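Local structure of amino acid amide racemase (Ochrobactrum anthropi, 6GIO) at residues F177-V182 against V215-F220; S150-M155 against V389-N394. The protein binds pyridoxal-5'-phosphate and belongs to the class-III aminotransferase family of PLP-dependent enzymes. All blocks are in the same frame, centred on the assembly; numbering follows the deposited sequence.

Going from the N terminus, the chain first passes 150-155, in the loop between helix 144-147 and strand 164-167, which waits for its partner until 389-394, more than 230 residues later. Within that long excursion lies contact 1: 177-182 opens helix 179-191, the chain runs through strand 199-204, and the later segment 215-220 returns to meet the helix start, closing a loop of 32 residues. Contact 1 therefore falls wholly within the span that contact 2 closes. Contact 1 joins the starts of helices 179-191 and 220-229; contact 2 brings the loop leading to strand 164-167, at the edge of one mixed sheet, against the hairpin connection 389-394 of the other. Their centres lie about 19 Å apart.

Contact 1 of 2, residues F177-V182 against V215-F220; sequences FSAEAV and VPPPAF
Phe220 lays its ring along the first turn of helix 179-191, overlapping Ala179 and Val182. Its CD1 meets both CA and CB of Ala179, each at 3.8 Å, while the far end of the ring, CZ, reaches Val182 CG1 at 3.7 Å. The ring gets there because CG stands anti to the backbone N (chi1 169°), which points it at the first turn of helix 179-191. Val182 turns CG1 to the ring and stands roughly perpendicular to the phenylalanine side chain. Pro217 adds a looser touch, its CG 4.3 Å from Ala179 CB, so the alanine methyl has neighbours in both the proline and the phenylalanine. No hydrogen bond spans the contact; each backbone is shaped on its own side. Ser178 caps its helix, OG accepting from Ala181 N at 2.9 Å, and a type II turn from Pro217 to Phe220 leads into helix 220-229, with Ala219 at the N-cap position. Pro170 also touches Phe220. This is apolar packing between the N-terminal ends of two helices, 179-191 and 220-229, which precede and follow strand 199-204 in the chain, within the alpha/beta architecture of a PLP-dependent fold type I enzyme.

Contact 2 of 2, residues S150-M155 against V389-N394; sequences SGHTAM and VGLNAN
His152 and Leu391 lie side by side and point opposite ways, the imidazole reaching out of the 150-155 loop as the leucine reaches back from the type I turn Gly390-Ala393, in the connection of the beta hairpin formed by antiparallel strands 384-389 and 395-398. One methyl does the touching: Leu391 CD2 comes within 3.6 Å of His152 CD2 and 3.8 Å of His152 NE2, approaching the ring obliquely. Thr153 is the lesser partner, its CG2 4.1 Å from that same leucine methyl, Leu391 CD2.

What fixes the imidazole is hydrogen bonding on both nitrogens. NE2 bonds to the carbonyl O of Asp210, beyond the two segments, and ND1 accepts from Ala154 N; taken together these suggest that the proton sits on NE2. With CG anti to the backbone N (chi1 -165°), the ring is carried toward the turn. The backbone of the turn is tied to the same outside region, Gly390 bonding to Asp210 and Leu391 to Gly211, so residues 210-211 bridge the two loops where they make no hydrogen bond to each other. Gly390 has backbone angles that call for glycine, since a CB there would press on the carbonyl O of Val389. The His152 side chain lies about 10 Å from a bound PLP. The bond from Ala154 N to His152 ND1, 3.1 Å long and fairly straight at 167°, arrives 21° out of the ring plane.

Contact 1 of 2, residues F177-V182 against V215-F220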
loop_
_atom_site.group_PDB
_atom_site.type_symbol
_atom_site.label_atom_id
_atom_site.label_comp_id
_atom_site.label_asym_id
_atom_site.label_seq_id
_atom_site.Cartn_x
_atom_site.Cartn_y
_atom_site.Cartn_z
ATOM N N PHE C 177 18.016 -1.637 -30.817
ATOM C CA PHE C 177 16.706 -1.633 -31.439
ATOM C C PHE C 177 16.252 -0.226 -31.704
ATOM O O PHE C 177 16.086 0.563 -30.792
ATOM C CB PHE C 177 15.667 -2.376 -30.552
ATOM C CG PHE C 177 16.015 -3.803 -30.271
ATOM C CD1 PHE C 177 15.671 -4.808 -31.161
ATOM C CD2 PHE C 177 16.693 -4.142 -29.109
ATOM C CE1 PHE C 177 16.026 -6.121 -30.906
ATOM C CE2 PHE C 177 17.039 -5.456 -28.833
ATOM C CZ PHE C 177 16.701 -6.452 -29.725
ATOM N N SER C 178 16.059 0.099 -32.968
ATOM C CA SER C 178 15.544 1.403 -33.310
ATOM C C SER C 178 14.059 1.503 -32.931
ATOM O O SER C 178 13.369 0.506 -32.730
ATOM C CB SER C 178 15.714 1.668 -34.817
ATOM O OG SER C 178 14.924 0.755 -35.576
ATOM N N ALA C 179 13.591 2.732 -32.812
ATOM C CA ALA C 179 12.166 3.028 -32.796
ATOM C C ALA C 179 11.388 2.230 -33.856
ATOM O O ALA C 179 10.391 1.564 -33.551
ATOM C CB ALA C 179 11.939 4.521 -32.987
ATOM N N GLU C 180 11.891 2.258 -35.075
ATOM C CA GLU C 180 11.213 1.645 -36.223
ATOM C C GLU C 180 11.201 0.109 -36.055
ATOM O O GLU C 180 10.227 -0.564 -36.435
ATOM C CB GLU C 180 11.910 2.057 -37.532
ATOM C CG GLU C 180 11.848 3.557 -37.920
ATOM C CD GLU C 180 12.649 4.532 -36.997
ATOM O OE1 GLU C 180 13.621 4.115 -36.307
ATOM O OE2 GLU C 180 12.298 5.745 -36.950
ATOM N N ALA C 181 12.282 -0.440 -35.482
ATOM C CA ALA C 181 12.385 -1.854 -35.270
ATOM C C ALA C 181 11.388 -2.323 -34.220
ATOM O O ALA C 181 10.791 -3.383 -34.338
ATOM C CB ALA C 181 13.808 -2.237 -34.875
ATOM N N VAL C 182 11.207 -1.546 -33.161
ATOM C CA VAL C 182 10.283 -1.956 -32.124
ATOM C C VAL C 182 8.825 -1.884 -32.634
ATOM O O VAL C 182 8.042 -2.833 -32.478
ATOM C CB VAL C 182 10.545 -1.154 -30.875
ATOM C CG1 VAL C 182 9.480 -1.384 -29.827
ATOM C CG2 VAL C 182 11.907 -1.600 -30.333
ATOM N N VAL C 215 15.673 7.881 -21.965
ATOM C CA VAL C 215 14.712 8.696 -22.680
ATOM C C VAL C 215 14.561 8.110 -24.073
ATOM O O VAL C 215 15.545 7.976 -24.821
ATOM C CB VAL C 215 15.157 10.154 -22.843
ATOM C CG1 VAL C 215 14.080 10.996 -23.571
ATOM C CG2 VAL C 215 15.464 10.778 -21.492
ATOM N N PRO C 216 13.320 7.787 -24.460
ATOM C CA PRO C 216 13.171 7.211 -25.772
ATOM C C PRO C 216 13.570 8.180 -26.887
ATOM O O PRO C 216 13.607 9.396 -26.645
ATOM C CB PRO C 216 11.670 6.896 -25.850
ATOM C CG PRO C 216 11.046 7.944 -24.999
ATOM C CD PRO C 216 12.024 8.109 -23.848
ATOM N N PRO C 217 13.829 7.643 -28.106
ATOM C CA PRO C 217 14.001 8.446 -29.304
ATOM C C PRO C 217 12.736 9.230 -29.579
ATOM O O PRO C 217 11.657 8.717 -29.371
ATOM C CB PRO C 217 14.186 7.410 -30.431
ATOM C CG PRO C 217 14.314 6.084 -29.773
ATOM C CD PRO C 217 13.682 6.216 -28.430
ATOM N N PRO C 218 12.871 10.479 -30.007
ATOM C CA PRO C 218 11.723 11.337 -30.255
ATOM C C PRO C 218 10.698 10.693 -31.146
ATOM O O PRO C 218 11.059 10.041 -32.092
ATOM C CB PRO C 218 12.336 12.543 -30.992
ATOM C CG PRO C 218 13.732 12.589 -30.471
ATOM C CD PRO C 218 14.150 11.155 -30.326
ATOM N N ALA C 219 9.429 10.881 -30.815
ATOM C CA ALA C 219 8.286 10.466 -31.638
ATOM C C ALA C 219 7.940 8.988 -31.460
ATOM O O ALA C 219 6.860 8.589 -31.856
ATOM C CB ALA C 219 8.502 10.791 -33.117
ATOM N N PHE C 220 8.825 8.186 -30.865
ATOM C CA PHE C 220 8.545 6.795 -30.676
ATOM C C PHE C 220 7.268 6.498 -29.861
ATOM O O PHE C 220 6.418 5.732 -30.320
ATOM C CB PHE C 220 9.736 6.056 -30.039
ATOM C CG PHE C 220 9.381 4.652 -29.585
ATOM C CD1 PHE C 220 9.157 3.637 -30.518
ATOM C CD2 PHE C 220 9.278 4.348 -28.241
ATOM C CE1 PHE C 220 8.810 2.352 -30.107
ATOM C CE2 PHE C 220 8.943 3.078 -27.815
ATOM C CZ PHE C 220 8.705 2.076 -28.747
#

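Contact 2 of 2, residues S150-M155 against V389-N394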
loop_
_atom_site.group_PDB
_atom_site.type_symbol
_atom_site.label_atom_id
_atom_site.label_comp_id
_atom_site.label_asym_id
_atom_site.label_seq_id
_atom_site.Cartn_x
_atom_site.Cartn_y
_atom_site.Cartn_z
ATOM N N SER C 150 5.593 -6.287 -15.283
ATOM C CA SER C 150 6.869 -5.621 -15.331
ATOM C C SER C 150 7.897 -6.421 -16.130
ATOM O O SER C 150 7.816 -7.635 -16.196
ATOM C CB SER C 150 7.372 -5.394 -13.912
ATOM O OG SER C 150 6.516 -4.465 -13.243
ATOM N N GLY C 151 8.865 -5.743 -16.743
ATOM C CA GLY C 151 9.914 -6.441 -17.482
ATOM C C GLY C 151 11.310 -6.401 -16.886
ATOM O O GLY C 151 12.269 -6.777 -17.551
ATOM N N HIS C 152 11.458 -5.971 -15.647
ATOM C CA HIS C 152 12.817 -5.703 -15.147
ATOM C C HIS C 152 13.483 -7.002 -14.687
ATOM O O HIS C 152 12.826 -7.898 -14.165
ATOM C CB HIS C 152 12.819 -4.624 -14.037
ATOM C CG HIS C 152 14.182 -4.052 -13.726
ATOM N ND1 HIS C 152 15.051 -4.634 -12.823
ATOM C CD2 HIS C 152 14.802 -2.925 -14.162
ATOM C CE1 HIS C 152 16.153 -3.911 -12.736
ATOM N NE2 HIS C 152 16.026 -2.863 -13.531
ATOM N N THR C 153 14.798 -7.059 -14.872
ATOM C CA THR C 153 15.630 -8.198 -14.482
ATOM C C THR C 153 15.578 -8.551 -12.992
ATOM O O THR C 153 15.813 -9.677 -12.646
ATOM C CB THR C 153 17.112 -7.980 -14.876
ATOM O OG1 THR C 153 17.631 -6.841 -14.189
ATOM C CG2 THR C 153 17.236 -7.736 -16.356
ATOM N N ALA C 154 15.261 -7.612 -12.111
ATOM C CA ALA C 154 15.194 -7.930 -10.679
ATOM C C ALA C 154 14.007 -8.847 -10.329
ATOM O O ALA C 154 14.053 -9.529 -9.308
ATOM C CB ALA C 154 15.140 -6.661 -9.853
ATOM N N MET C 155 12.967 -8.877 -11.176
ATOM C CA MET C 155 11.773 -9.711 -10.937
ATOM C C MET C 155 11.634 -10.964 -11.848
ATOM O O MET C 155 10.572 -11.604 -11.928
ATOM C CB MET C 155 10.536 -8.828 -11.006
ATOM C CG MET C 155 10.612 -7.670 -9.999
ATOM S SD MET C 155 10.054 -6.040 -10.555
ATOM C CE MET C 155 10.274 -6.156 -12.334
ATOM N N VAL C 389 20.803 2.615 -10.858
ATOM C CA VAL C 389 19.761 1.860 -11.508
ATOM C C VAL C 389 20.328 1.228 -12.752
ATOM O O VAL C 389 21.545 1.254 -12.973
ATOM C CB VAL C 389 18.552 2.768 -11.835
ATOM C CG1 VAL C 389 17.964 3.288 -10.525
ATOM C CG2 VAL C 389 18.921 3.904 -12.785
ATOM N N GLY C 390 19.459 0.580 -13.520
ATOM C CA GLY C 390 19.803 0.135 -14.878
ATOM C C GLY C 390 19.823 -1.366 -15.007
ATOM O O GLY C 390 20.105 -2.076 -14.067
ATOM N N LEU C 391 19.544 -1.860 -16.195
ATOM C CA LEU C 391 19.590 -3.305 -16.426
ATOM C C LEU C 391 21.008 -3.868 -16.216
ATOM O O LEU C 391 21.143 -5.059 -16.016
ATOM C CB LEU C 391 19.081 -3.634 -17.835
ATOM C CG LEU C 391 17.636 -3.171 -18.123
ATOM C CD1 LEU C 391 17.221 -3.425 -19.567
ATOM C CD2 LEU C 391 16.626 -3.795 -17.180
ATOM N N ASN C 392 22.050 -3.010 -16.259
ATOM C CA ASN C 392 23.418 -3.436 -15.988
ATOM C C ASN C 392 24.001 -2.894 -14.673
ATOM O O ASN C 392 25.190 -2.999 -14.449
ATOM C CB ASN C 392 24.287 -3.075 -17.194
ATOM C CG ASN C 392 23.806 -3.762 -18.476
ATOM O OD1 ASN C 392 23.958 -4.957 -18.609
ATOM N ND2 ASN C 392 23.218 -3.009 -19.401
ATOM N N ALA C 393 23.166 -2.338 -13.786
ATOM C CA ALA C 393 23.639 -1.904 -12.475
ATOM C C ALA C 393 24.782 -0.855 -12.525
ATOM O O ALA C 393 25.713 -0.887 -11.697
ATOM C CB ALA C 393 24.083 -3.101 -11.666
ATOM N N ASN C 394 24.704 0.046 -13.501
ATOM C CA ASN C 394 25.798 0.957 -13.812
ATOM C C ASN C 394 25.363 2.421 -14.066
ATOM O O ASN C 394 26.164 3.217 -14.530
ATOM C CB ASN C 394 26.486 0.430 -15.051
ATOM C CG ASN C 394 25.639 0.617 -16.276
ATOM O OD1 ASN C 394 24.484 0.148 -16.311
ATOM N ND2 ASN C 394 26.189 1.306 -17.288
#